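Local coordinates for 5-nitroimidazole antibiotic resistance protein (Bacteroides thetaiotaomicron, PDB 2FG9), which binds flavin-adenine dinucleotide in a fold of the pyridoxamine 5'-phosphate oxidase family and is probably an oxidoreductase linked to resistance against 5-nitroimidazole antibiotics, at residues 33-38 against 59-64; 39-44 against 86-91; 65-70 against 157-162; 114-119 against 163-168. All coordinates share one frame; numbering follows the deposited sequence.

Contact 1 of 4, residues 33-38 against 59-64; sequences SIILQA and FGYEND
Ile35, Phe59 and Tyr61 carry most of this contact, in which the last turns of a helix rest on the end of a strand. No hydrogen bond joins the two segments; what holds them is apolar packing and the fit of an aromatic edge against the helix end. One methyl of Ile35 touches both aromatic residues: CG2 stands 3.8 Å from Phe59 CE2 and equally close to CB of Tyr61. That branch lies anti to the backbone N (CG1 chi1 -66°), which turns it toward the strand, between the two aromatic side chains. Phe59 has its CG between its own backbone N and carbonyl carbon, chi1 72°, and the ring thereby lies against the helix end. Its CZ comes 3.1 Å from Ile35 O, which sits at the ring edge and in its plane, where the ring's C-H bonds carry slight positive charge. Ala38, the first residue to leave helical geometry, adds its carbonyl O at 3.5 Å from the same CZ. Tyr61 is met by Leu36, whose CD2 approaches the ring edge 4.2 Å from Tyr61 CD2. The hydroxyl of Tyr61 is hydrogen-bonded to Glu32 of helix 28-37, one turn before Leu36, and His139 bonds to Ala38 O. Helix 28-37 packs against one side of the curled sheet: Ile35 also touches Phe90 of strand 85-99, Cys116 of strand 106-123 and Met165 of strand 156-175, while Phe59 and Tyr61 both lean on Leu66 of strand 65-70.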
# COMPACT_ATOMS: atom_id res chain seq x y z
N SER A 33 -17.68 15.23 -3.97
CA SER A 33 -16.45 14.43 -4.07
C SER A 33 -16.32 13.46 -2.90
O SER A 33 -15.90 12.32 -3.09
CB SER A 33 -15.21 15.32 -4.13
OG SER A 33 -14.04 14.50 -4.16
N ILE A 34 -16.70 13.91 -1.70
CA ILE A 34 -16.66 13.05 -0.53
C ILE A 34 -17.64 11.92 -0.74
O ILE A 34 -17.30 10.76 -0.54
CB ILE A 34 -17.00 13.84 0.77
CG1 ILE A 34 -15.94 14.90 1.01
CG2 ILE A 34 -17.01 12.91 1.98
CD1 ILE A 34 -16.35 15.98 1.93
N ILE A 35 -18.85 12.26 -1.14
CA ILE A 35 -19.88 11.24 -1.40
C ILE A 35 -19.37 10.21 -2.42
O ILE A 35 -19.55 9.00 -2.26
CB ILE A 35 -21.19 11.92 -1.89
CG1 ILE A 35 -21.79 12.79 -0.80
CG2 ILE A 35 -22.23 10.88 -2.37
CD1 ILE A 35 -23.00 13.56 -1.26
N LEU A 36 -18.76 10.70 -3.48
CA LEU A 36 -18.30 9.85 -4.56
C LEU A 36 -17.12 8.97 -4.15
O LEU A 36 -16.96 7.87 -4.66
CB LEU A 36 -17.98 10.69 -5.80
CG LEU A 36 -19.21 11.38 -6.45
CD1 LEU A 36 -18.81 12.34 -7.62
CD2 LEU A 36 -20.28 10.36 -6.93
N GLN A 37 -16.31 9.45 -3.22
CA GLN A 37 -15.20 8.67 -2.68
C GLN A 37 -15.64 7.59 -1.71
O GLN A 37 -14.89 6.66 -1.44
CB GLN A 37 -14.20 9.58 -1.94
CG GLN A 37 -13.36 10.48 -2.88
CD GLN A 37 -12.32 11.31 -2.11
OE1 GLN A 37 -11.21 10.82 -1.82
NE2 GLN A 37 -12.66 12.59 -1.78
N ALA A 38 -16.83 7.72 -1.12
CA ALA A 38 -17.20 6.83 -0.02
C ALA A 38 -17.64 5.46 -0.56
O ALA A 38 -18.25 5.39 -1.62
CB ALA A 38 -18.29 7.48 0.86
N PHE A 59 -24.60 2.53 -2.28
CA PHE A 59 -25.33 3.60 -2.85
C PHE A 59 -24.72 4.06 -4.17
O PHE A 59 -23.55 3.73 -4.52
CB PHE A 59 -25.33 4.78 -1.88
CG PHE A 59 -24.00 5.46 -1.78
CD1 PHE A 59 -23.05 5.00 -0.91
CD2 PHE A 59 -23.67 6.51 -2.62
CE1 PHE A 59 -21.82 5.58 -0.85
CE2 PHE A 59 -22.42 7.11 -2.57
CZ PHE A 59 -21.50 6.63 -1.69
N GLY A 60 -25.52 4.84 -4.88
CA GLY A 60 -25.10 5.61 -5.98
C GLY A 60 -25.59 7.01 -5.80
O GLY A 60 -26.54 7.29 -5.05
N TYR A 61 -24.91 7.92 -6.47
CA TYR A 61 -25.26 9.33 -6.41
C TYR A 61 -25.15 9.91 -7.80
O TYR A 61 -24.08 9.82 -8.42
CB TYR A 61 -24.34 10.09 -5.46
CG TYR A 61 -24.63 11.58 -5.40
CD1 TYR A 61 -25.69 12.08 -4.66
CD2 TYR A 61 -23.85 12.46 -6.12
CE1 TYR A 61 -25.96 13.44 -4.65
CE2 TYR A 61 -24.11 13.82 -6.10
CZ TYR A 61 -25.16 14.30 -5.38
OH TYR A 61 -25.38 15.66 -5.33
N GLU A 62 -26.25 10.48 -8.29
CA GLU A 62 -26.15 11.42 -9.40
C GLU A 62 -27.25 12.47 -9.37
O GLU A 62 -28.38 12.21 -8.94
CB GLU A 62 -26.09 10.67 -10.73
CG GLU A 62 -27.40 10.23 -11.30
CD GLU A 62 -27.26 9.74 -12.74
OE1 GLU A 62 -26.19 9.17 -13.11
OE2 GLU A 62 -28.24 9.92 -13.50
N ASN A 63 -26.88 13.68 -9.79
CA ASN A 63 -27.85 14.77 -9.97
C ASN A 63 -28.72 14.95 -8.74
O ASN A 63 -29.93 14.78 -8.82
CB ASN A 63 -28.70 14.53 -11.23
CG ASN A 63 -27.87 14.59 -12.52
OD1 ASN A 63 -26.93 15.40 -12.62
ND2 ASN A 63 -28.21 13.75 -13.51
N ASP A 64 -28.07 15.22 -7.61
CA ASP A 64 -28.70 15.54 -6.31
C ASP A 64 -29.65 14.48 -5.79
O ASP A 64 -30.60 14.76 -5.03
CB ASP A 64 -29.40 16.87 -6.40
CG ASP A 64 -28.53 17.92 -7.01
OD1 ASP A 64 -27.57 18.37 -6.34
OD2 ASP A 64 -28.75 18.26 -8.18

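Contact 2 of 4, residues 39-44 against 86-91; sequences DACFVG and VCITFS
Cys41 places SG between its backbone N and carbonyl carbon (chi1 76°), while Ile88 holds CG2 anti to its own N, and the two atoms meet at 3.4 Å. Beside them the Phe90 ring brings CE2 3.3 Å from Cys41 CB; the sulfur itself is oblique to that ring, a Cys sulfur-aromatic contact. On the same face Val43 and Ile88 run side by side, and Val43 CG1 also reaches Val86. The backbones pair antiparallel. Phe42 and Thr89 exchange two hydrogen bonds, Phe42 N to Thr89 O at 3.0 Å, and Gly44 and Cys87 do likewise, with Gly44 N to Cys87 O at 2.8 Å. Beyond the last direct bond a water bridges the strands, donating to Ala40 O and accepting from Ser91 N; this end borders the flavin sites, Ala40 and Ser91 each touching an FAD. The Phe42 and Thr89 face meets the second subunit, where Phe42 stacks on its counterpart and Thr89 OG1 bonds to Val54 O of that subunit. In the sheet, strand 41-46 lies between strands 52-62 and 85-99, and strand 85-99 pairs on its other edge with strand 106-123; Leu66 and Leu68 of strand 65-70 cover the Cys41 and Ile88 face.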
# COMPACT_ATOMS: atom_id res chain seq x y z
N ASP A 39 -17.34 4.39 0.15
CA ASP A 39 -17.72 3.04 -0.29
C ASP A 39 -19.12 2.70 0.21
O ASP A 39 -19.87 2.01 -0.43
CB ASP A 39 -16.72 1.98 0.22
N ALA A 40 -19.44 3.16 1.39
CA ALA A 40 -20.74 2.95 2.01
C ALA A 40 -21.22 4.24 2.59
O ALA A 40 -20.47 5.18 2.78
CB ALA A 40 -20.64 1.91 3.13
N CYS A 41 -22.47 4.23 2.91
CA CYS A 41 -23.10 5.35 3.54
C CYS A 41 -23.86 4.80 4.74
O CYS A 41 -24.14 3.59 4.82
CB CYS A 41 -24.00 6.07 2.55
SG CYS A 41 -25.56 5.29 2.18
N PHE A 42 -24.14 5.69 5.67
CA PHE A 42 -24.84 5.35 6.90
C PHE A 42 -26.16 6.04 6.91
O PHE A 42 -26.25 7.26 6.97
CB PHE A 42 -23.93 5.65 8.12
CG PHE A 42 -22.66 4.86 8.07
CD1 PHE A 42 -21.66 5.20 7.21
CD2 PHE A 42 -22.52 3.70 8.80
CE1 PHE A 42 -20.52 4.46 7.12
CE2 PHE A 42 -21.39 2.94 8.69
CZ PHE A 42 -20.39 3.31 7.86
N VAL A 43 -27.21 5.24 6.79
CA VAL A 43 -28.56 5.72 6.66
C VAL A 43 -29.23 5.71 8.04
O VAL A 43 -29.39 4.65 8.66
CB VAL A 43 -29.37 4.84 5.66
CG1 VAL A 43 -30.76 5.41 5.43
CG2 VAL A 43 -28.62 4.70 4.34
N GLY A 44 -29.59 6.90 8.49
CA GLY A 44 -30.37 7.09 9.69
C GLY A 44 -31.85 7.11 9.38
O GLY A 44 -32.30 7.85 8.48
N VAL A 86 -34.84 10.40 5.89
CA VAL A 86 -33.58 9.76 6.21
C VAL A 86 -32.44 10.77 6.23
O VAL A 86 -32.47 11.75 5.49
CB VAL A 86 -33.26 8.63 5.23
CG1 VAL A 86 -34.28 7.52 5.38
CG2 VAL A 86 -33.24 9.14 3.77
N CYS A 87 -31.44 10.51 7.07
CA CYS A 87 -30.22 11.30 7.08
C CYS A 87 -29.08 10.35 6.67
O CYS A 87 -28.80 9.36 7.33
CB CYS A 87 -29.99 11.92 8.46
SG CYS A 87 -28.58 13.03 8.53
N ILE A 88 -28.49 10.61 5.51
CA ILE A 88 -27.49 9.72 4.98
C ILE A 88 -26.13 10.40 5.04
O ILE A 88 -25.91 11.44 4.43
CB ILE A 88 -27.85 9.31 3.56
CG1 ILE A 88 -29.26 8.72 3.52
CG2 ILE A 88 -26.79 8.31 3.05
CD1 ILE A 88 -29.75 8.25 2.17
N THR A 89 -25.22 9.77 5.76
CA THR A 89 -23.93 10.35 6.12
C THR A 89 -22.77 9.56 5.58
O THR A 89 -22.83 8.33 5.47
CB THR A 89 -23.84 10.47 7.63
OG1 THR A 89 -24.89 11.34 8.08
CG2 THR A 89 -22.55 11.06 8.08
N PHE A 90 -21.71 10.27 5.21
CA PHE A 90 -20.56 9.68 4.51
C PHE A 90 -19.30 10.22 5.16
O PHE A 90 -19.27 11.38 5.55
CB PHE A 90 -20.50 10.09 3.03
CG PHE A 90 -21.79 9.92 2.28
CD1 PHE A 90 -22.81 10.83 2.43
CD2 PHE A 90 -21.95 8.87 1.40
CE1 PHE A 90 -23.97 10.70 1.71
CE2 PHE A 90 -23.11 8.72 0.71
CZ PHE A 90 -24.13 9.62 0.87
N SER A 91 -18.26 9.41 5.29
CA SER A 91 -17.00 9.94 5.75
C SER A 91 -15.84 9.16 5.28
O SER A 91 -15.90 7.95 5.21
CB SER A 91 -16.96 10.01 7.27
OG SER A 91 -15.73 10.53 7.69
O HOH W 1 -19.09 6.84 4.50

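Contact 3 of 4, residues 65-70 against 157-162; sequences TLYLHS and VWKVPV. With FAD (flavin-adenine dinucleotide), chain C.
Four backbone hydrogen bonds join Leu66 with Val160 and Leu68 with Trp158 in an antiparallel pair of strands. Leu66 N to Val160 O is the straightest at 175°. Between these pairs, Tyr67 CA comes 3.2 Å from Trp158 O in a CA-H...O contact.

A side-chain bond closes one end: Trp158 NE1 donates to Ser70 OG at 2.9 Å, tilted from the indole plane. Ser70 has OG between its backbone N and carbonyl carbon (chi1 63°), which turns the oxygen toward the indole.

Apolar contacts fill the Leu66, Leu68 and Trp158 face. Leu68 CB lies over one face of the indole, toward its rim, and Leu68 CD1 reaches Val160 CG2 at 4.0 Å; Leu66 CD1 touches Val162 CG2. On the sheet face of Thr65 and Tyr67, Lys159 runs extended beside Tyr67, its CG 3.8 Å from Tyr67 CE1, with Thr65 CG2 equally near that CG.

The flavin meets the strand end. FAD N3 donates to His69 O at 2.6 Å, and FAD O4 lies in plane at the edge of the His69 imidazole. Lys76, Asn58 and Tyr53 also bond this FAD, as do Ser113 and Thr166 of the second subunit. A flavin held between two subunits, with its pyrimidine edge read by a strand carbonyl, is consistent with the dimeric split-barrel fold of pyridoxamine 5'-phosphate oxidase relatives.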
# COMPACT_ATOMS: atom_id res chain seq x y z
N THR A 65 -29.35 13.25 -6.18
CA THR A 65 -30.19 12.12 -5.86
C THR A 65 -29.36 10.91 -5.46
O THR A 65 -28.36 10.57 -6.13
CB THR A 65 -31.06 11.79 -7.04
OG1 THR A 65 -31.56 13.01 -7.59
CG2 THR A 65 -32.22 10.92 -6.63
N LEU A 66 -29.76 10.29 -4.35
CA LEU A 66 -29.14 9.07 -3.87
C LEU A 66 -30.05 7.90 -4.18
O LEU A 66 -31.28 8.03 -4.11
CB LEU A 66 -28.91 9.13 -2.35
CG LEU A 66 -27.76 10.02 -1.93
CD1 LEU A 66 -27.83 10.28 -0.44
CD2 LEU A 66 -26.47 9.38 -2.27
N TYR A 67 -29.43 6.76 -4.52
CA TYR A 67 -30.13 5.53 -4.84
C TYR A 67 -29.55 4.41 -3.99
O TYR A 67 -28.33 4.27 -3.88
CB TYR A 67 -29.96 5.18 -6.33
CG TYR A 67 -30.49 6.23 -7.25
CD1 TYR A 67 -31.83 6.28 -7.60
CD2 TYR A 67 -29.65 7.22 -7.73
CE1 TYR A 67 -32.33 7.30 -8.45
CE2 TYR A 67 -30.11 8.20 -8.56
CZ TYR A 67 -31.45 8.25 -8.92
OH TYR A 67 -31.82 9.25 -9.77
N LEU A 68 -30.43 3.62 -3.42
CA LEU A 68 -30.07 2.47 -2.66
C LEU A 68 -30.98 1.33 -3.07
O LEU A 68 -31.89 1.50 -3.88
CB LEU A 68 -30.21 2.76 -1.18
CG LEU A 68 -29.49 4.02 -0.70
CD1 LEU A 68 -30.43 5.14 -0.61
CD2 LEU A 68 -28.82 3.84 0.66
N HIS A 69 -30.69 0.16 -2.53
CA HIS A 69 -31.52 -0.99 -2.79
C HIS A 69 -31.42 -1.94 -1.64
O HIS A 69 -30.44 -1.89 -0.90
CB HIS A 69 -31.18 -1.69 -4.12
CG HIS A 69 -29.75 -2.13 -4.23
ND1 HIS A 69 -28.87 -2.09 -3.17
CD2 HIS A 69 -29.06 -2.66 -5.26
CE1 HIS A 69 -27.70 -2.54 -3.55
NE2 HIS A 69 -27.78 -2.90 -4.82
N SER A 70 -32.47 -2.74 -1.46
CA SER A 70 -32.58 -3.67 -0.37
C SER A 70 -33.57 -4.77 -0.76
O SER A 70 -34.17 -4.72 -1.84
CB SER A 70 -33.05 -2.94 0.89
OG SER A 70 -34.35 -2.38 0.74
N VAL A 157 -35.90 -0.61 -4.61
CA VAL A 157 -34.94 0.37 -5.00
C VAL A 157 -35.38 1.73 -4.48
O VAL A 157 -36.45 2.22 -4.84
CB VAL A 157 -34.77 0.42 -6.52
CG1 VAL A 157 -33.62 1.33 -6.86
CG2 VAL A 157 -34.49 -1.00 -7.08
N TRP A 158 -34.51 2.33 -3.67
CA TRP A 158 -34.81 3.54 -2.93
C TRP A 158 -34.31 4.70 -3.71
O TRP A 158 -33.17 4.70 -4.13
CB TRP A 158 -34.04 3.57 -1.64
CG TRP A 158 -34.21 2.45 -0.72
CD1 TRP A 158 -34.65 1.19 -0.99
CD2 TRP A 158 -33.87 2.47 0.66
NE1 TRP A 158 -34.63 0.43 0.16
CE2 TRP A 158 -34.15 1.20 1.18
CE3 TRP A 158 -33.36 3.45 1.51
CZ2 TRP A 158 -33.93 0.88 2.52
CZ3 TRP A 158 -33.16 3.14 2.84
CH2 TRP A 158 -33.44 1.86 3.32
N LYS A 159 -35.16 5.70 -3.91
CA LYS A 159 -34.75 6.96 -4.50
C LYS A 159 -34.90 8.01 -3.43
O LYS A 159 -35.94 8.09 -2.74
CB LYS A 159 -35.63 7.31 -5.69
CG LYS A 159 -35.28 8.61 -6.40
CD LYS A 159 -36.19 8.76 -7.59
CE LYS A 159 -35.92 10.06 -8.32
NZ LYS A 159 -36.83 10.23 -9.49
N VAL A 160 -33.86 8.80 -3.27
CA VAL A 160 -33.80 9.82 -2.22
C VAL A 160 -33.31 11.11 -2.84
O VAL A 160 -32.09 11.35 -2.90
CB VAL A 160 -32.85 9.42 -1.08
CG1 VAL A 160 -32.93 10.44 0.05
CG2 VAL A 160 -33.18 8.02 -0.56
N PRO A 161 -34.25 11.93 -3.33
CA PRO A 161 -33.82 13.25 -3.78
C PRO A 161 -33.29 13.99 -2.57
O PRO A 161 -33.92 13.94 -1.50
CB PRO A 161 -35.10 13.90 -4.31
CG PRO A 161 -36.10 12.74 -4.54
CD PRO A 161 -35.70 11.70 -3.50
N VAL A 162 -32.13 14.61 -2.73
CA VAL A 162 -31.45 15.22 -1.60
C VAL A 162 -31.93 16.63 -1.43
O VAL A 162 -31.68 17.47 -2.30
CB VAL A 162 -29.93 15.24 -1.79
CG1 VAL A 162 -29.25 16.10 -0.69
CG2 VAL A 162 -29.42 13.85 -1.74
PA FAD C . -33.38 -6.09 10.07
O1A FAD C . -34.81 -5.59 9.93
O2A FAD C . -33.11 -7.54 9.71
O5B FAD C . -32.94 -5.83 11.59
C5B FAD C . -32.59 -6.90 12.45
C4B FAD C . -31.71 -6.38 13.58
O4B FAD C . -30.36 -6.80 13.36
C3B FAD C . -31.65 -4.86 13.75
O3B FAD C . -32.73 -4.27 14.46
C2B FAD C . -30.31 -4.73 14.45
O2B FAD C . -30.34 -5.09 15.82
C1B FAD C . -29.47 -5.74 13.66
N9A FAD C . -28.85 -5.08 12.47
C8A FAD C . -29.47 -4.67 11.32
N7A FAD C . -28.55 -4.09 10.52
C5A FAD C . -27.32 -4.15 11.11
C6A FAD C . -26.03 -3.72 10.70
N6A FAD C . -25.73 -3.68 9.39
N1A FAD C . -24.98 -3.90 11.58
C2A FAD C . -25.19 -4.52 12.82
N3A FAD C . -26.44 -4.95 13.23
C4A FAD C . -27.51 -4.77 12.37
N1 FAD C . -28.25 -3.79 2.94
C2 FAD C . -29.16 -3.50 1.93
O2 FAD C . -30.33 -3.89 1.99
N3 FAD C . -28.72 -2.81 0.82
C4 FAD C . -27.38 -2.39 0.74
O4 FAD C . -27.14 -1.53 -0.08
C4X FAD C . -26.49 -2.67 1.75
N5 FAD C . -25.15 -2.28 1.73
C5X FAD C . -24.29 -2.60 2.81
C6 FAD C . -22.99 -2.20 2.81
C7 FAD C . -22.15 -2.48 3.87
C7M FAD C . -21.12 -1.40 4.04
C8 FAD C . -22.62 -3.19 4.95
C8M FAD C . -21.88 -3.39 6.22
C9 FAD C . -23.92 -3.62 4.97
C9A FAD C . -24.75 -3.30 3.91
N10 FAD C . -26.09 -3.65 3.92
C10 FAD C . -26.94 -3.36 2.87
C1' FAD C . -26.70 -4.22 5.13
C2' FAD C . -27.72 -3.24 5.65
O2' FAD C . -27.10 -2.63 6.79
C3' FAD C . -28.93 -4.18 5.83
O3' FAD C . -30.10 -3.86 5.09
C4' FAD C . -29.22 -4.34 7.28
O4' FAD C . -28.08 -4.88 7.94
C5' FAD C . -30.54 -5.13 7.30
O5' FAD C . -31.46 -4.05 7.28
P FAD C . -32.84 -4.05 8.10
O1P FAD C . -33.89 -4.60 7.12
O2P FAD C . -33.17 -2.70 8.69
O3P FAD C . -32.42 -5.12 9.22

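Contact 4 of 4, residues 114-119 against 163-168; sequences AMCRGK and DQMTGK. With FAD (flavin-adenine dinucleotide), chain B.
Arg117 O is gripped by two backbone donors, Asp163 N at 2.8 Å and Gln164 N at 3.2 Å, because both residues face Arg117 in a classic beta bulge. The bulge lies where the chain turns a corner at Asp163, and beyond it the strands pair regularly, antiparallel: Arg117 N bonds to Gln164 O, and Met115 and Thr166 exchange two bonds. Next to the bulge a water accepts from Lys119 N and donates to Asp163 OD2.

The face of Met115, Arg117, Gln164 and Thr166 holds the adenosine part of FAD. Thr166 OG1, set between its backbone N and carbonyl carbon (chi1 55°), donates to FAD N3A at 2.9 Å and takes a weak bond from the ribose O2B. The Arg117 chain is extended from CG to NE alongside Gln164, and its guanidinium meets the ribose edge-on: NH2 donates to FAD O3B at 3.3 Å, in plane, while NH1 makes a weak bond to O2B. Selenium of Met115, a selenomethionine, lies 3.8 Å above one guanidinium face, toward its rim, and the chain bends at chi3 to bring CE 3.4 Å from FAD C5A. Tyr53 and Val54 of the second subunit pack on Arg117 and Met115 respectively. On the opposite face of the sheet, facing helix 28-37, the bent chain of selenomethionine Met165 brings CE 3.4 Å from Cys116 SG.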
# COMPACT_ATOMS: atom_id res chain seq x y z
N ALA A 114 -19.81 14.13 4.62
CA ALA A 114 -20.96 14.71 3.97
C ALA A 114 -22.20 14.16 4.64
O ALA A 114 -22.15 13.09 5.23
CB ALA A 114 -20.98 14.39 2.54
N MSE A 115 -23.28 14.92 4.56
CA MSE A 115 -24.56 14.56 5.10
C MSE A 115 -25.62 14.99 4.14
O MSE A 115 -25.64 16.13 3.75
CB MSE A 115 -24.78 15.25 6.42
CG MSE A 115 -26.02 14.79 7.14
SE MSE A 115 -26.39 15.85 8.70
CE MSE A 115 -24.84 15.23 9.79
N CYS A 116 -26.49 14.06 3.78
CA CYS A 116 -27.63 14.32 2.92
C CYS A 116 -28.94 14.01 3.63
O CYS A 116 -29.12 12.93 4.15
CB CYS A 116 -27.59 13.43 1.69
SG CYS A 116 -26.19 13.69 0.58
N ARG A 117 -29.88 14.94 3.57
CA ARG A 117 -31.22 14.74 4.13
C ARG A 117 -32.21 14.74 2.98
O ARG A 117 -32.14 15.58 2.09
CB ARG A 117 -31.57 15.86 5.09
CG ARG A 117 -30.84 15.80 6.47
CD ARG A 117 -31.67 16.60 7.44
NE ARG A 117 -31.12 16.97 8.76
CZ ARG A 117 -30.10 17.80 8.93
NH1 ARG A 117 -29.43 18.31 7.89
NH2 ARG A 117 -29.71 18.10 10.16
N GLY A 118 -33.14 13.80 3.00
CA GLY A 118 -34.16 13.72 1.96
C GLY A 118 -35.17 12.69 2.36
O GLY A 118 -35.11 12.16 3.46
N LYS A 119 -36.13 12.44 1.48
CA LYS A 119 -37.17 11.47 1.73
C LYS A 119 -37.03 10.30 0.80
O LYS A 119 -36.76 10.49 -0.37
CB LYS A 119 -38.51 12.12 1.51
CG LYS A 119 -38.91 13.09 2.54
CD LYS A 119 -40.22 13.71 2.12
CE LYS A 119 -41.01 14.30 3.31
NZ LYS A 119 -40.52 15.67 3.59
N ASP A 163 -32.57 16.89 -0.30
CA ASP A 163 -33.12 18.22 -0.02
C ASP A 163 -32.11 19.14 0.66
O ASP A 163 -32.18 20.35 0.49
CB ASP A 163 -34.38 18.09 0.83
CG ASP A 163 -35.52 17.47 0.06
OD1 ASP A 163 -35.68 17.81 -1.13
OD2 ASP A 163 -36.23 16.62 0.62
N GLN A 164 -31.20 18.56 1.43
CA GLN A 164 -30.13 19.33 2.02
C GLN A 164 -28.88 18.48 2.08
O GLN A 164 -28.91 17.33 2.50
CB GLN A 164 -30.52 19.86 3.41
CG GLN A 164 -29.36 20.61 4.09
CD GLN A 164 -29.73 21.21 5.44
OE1 GLN A 164 -30.74 20.81 6.05
NE2 GLN A 164 -28.91 22.17 5.91
N MSE A 165 -27.79 19.05 1.60
CA MSE A 165 -26.53 18.40 1.51
C MSE A 165 -25.51 19.31 2.12
O MSE A 165 -25.38 20.44 1.70
CB MSE A 165 -26.18 18.16 0.08
CG MSE A 165 -24.83 17.47 -0.09
SE MSE A 165 -24.55 17.15 -1.99
CE MSE A 165 -25.33 15.53 -2.18
N THR A 166 -24.79 18.80 3.11
CA THR A 166 -23.80 19.59 3.85
C THR A 166 -22.54 18.79 4.04
O THR A 166 -22.54 17.58 3.90
CB THR A 166 -24.36 20.03 5.20
OG1 THR A 166 -24.82 18.89 5.93
CG2 THR A 166 -25.53 20.89 4.97
N GLY A 167 -21.45 19.49 4.32
CA GLY A 167 -20.15 18.85 4.53
C GLY A 167 -19.49 19.51 5.72
O GLY A 167 -19.83 20.63 6.08
N LYS A 168 -18.58 18.80 6.37
CA LYS A 168 -17.98 19.28 7.60
C LYS A 168 -16.59 18.71 7.60
O LYS A 168 -16.39 17.56 7.23
CB LYS A 168 -18.80 18.84 8.86
CG LYS A 168 -18.83 19.85 10.09
CD LYS A 168 -20.15 20.68 10.30
PA FAD B . -24.20 21.44 14.42
O1A FAD B . -25.17 21.58 15.58
O2A FAD B . -23.18 22.54 14.22
O5B FAD B . -25.08 21.29 13.08
C5B FAD B . -25.00 22.25 12.04
C4B FAD B . -25.46 21.61 10.73
O4B FAD B . -24.32 21.37 9.89
C3B FAD B . -26.19 20.27 10.84
O3B FAD B . -27.57 20.34 11.18
C2B FAD B . -25.92 19.71 9.46
O2B FAD B . -26.72 20.29 8.44
C1B FAD B . -24.45 20.11 9.27
N9A FAD B . -23.55 19.05 9.81
C8A FAD B . -23.31 18.73 11.12
N7A FAD B . -22.47 17.69 11.17
C5A FAD B . -22.11 17.33 9.91
C6A FAD B . -21.25 16.31 9.40
N6A FAD B . -20.19 15.91 10.13
N1A FAD B . -21.13 16.19 8.03
C2A FAD B . -21.84 17.05 7.18
N3A FAD B . -22.68 18.04 7.66
C4A FAD B . -22.82 18.18 9.03
N1 FAD B . -17.27 15.92 16.41
C2 FAD B . -17.25 15.87 17.80
O2 FAD B . -17.83 16.72 18.48
N3 FAD B . -16.53 14.87 18.41
C4 FAD B . -15.85 13.91 17.65
O4 FAD B . -15.52 12.89 18.22
C4X FAD B . -15.88 13.96 16.26
N5 FAD B . -15.24 13.04 15.45
C5X FAD B . -15.32 13.16 14.03
C6 FAD B . -14.71 12.24 13.22
C7 FAD B . -14.81 12.33 11.85
C7M FAD B . -14.77 10.97 11.22
C8 FAD B . -15.52 13.36 11.27
C8M FAD B . -15.86 13.45 9.83
C9 FAD B . -16.13 14.29 12.06
C9A FAD B . -16.05 14.17 13.44
N10 FAD B . -16.70 15.05 14.28
C10 FAD B . -16.63 14.97 15.65
C1' FAD B . -17.65 16.03 13.72
C2' FAD B . -19.03 15.69 14.22
O2' FAD B . -19.69 15.10 13.11
C3' FAD B . -19.47 17.08 14.75
O3' FAD B . -19.80 17.16 16.13
C4' FAD B . -20.56 17.60 13.89
O4' FAD B . -20.10 17.72 12.54
C5' FAD B . -21.03 18.87 14.63
O5' FAD B . -22.03 18.30 15.46
P FAD B . -23.41 19.04 15.82
O1P FAD B . -23.14 19.80 17.13
O2P FAD B . -24.58 18.09 15.86
O3P FAD B . -23.46 20.01 14.54
O HOH W 2 -36.47 14.12 -0.72

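From the N terminus, helix 28-37 leads into strand 41-46, and contact 1 closes the first loop by bringing strand 52-62 back against the helix. Contact 2 opens inside that loop and closes after it at strand 85-99, so the two cross. Contact 3 starts at strand 65-70, within the loop of contact 2, and ends far later on strand 156-175, crossing contact 2. Contact 4 begins inside the loop of contact 3 and closes just past it on the same long strand, so these cross too. Together they curl one sheet round a core shared by Ile35, Leu66, Phe90 and Cys116, while contacts 3 and 4 serve different FAD molecules at the subunit interface.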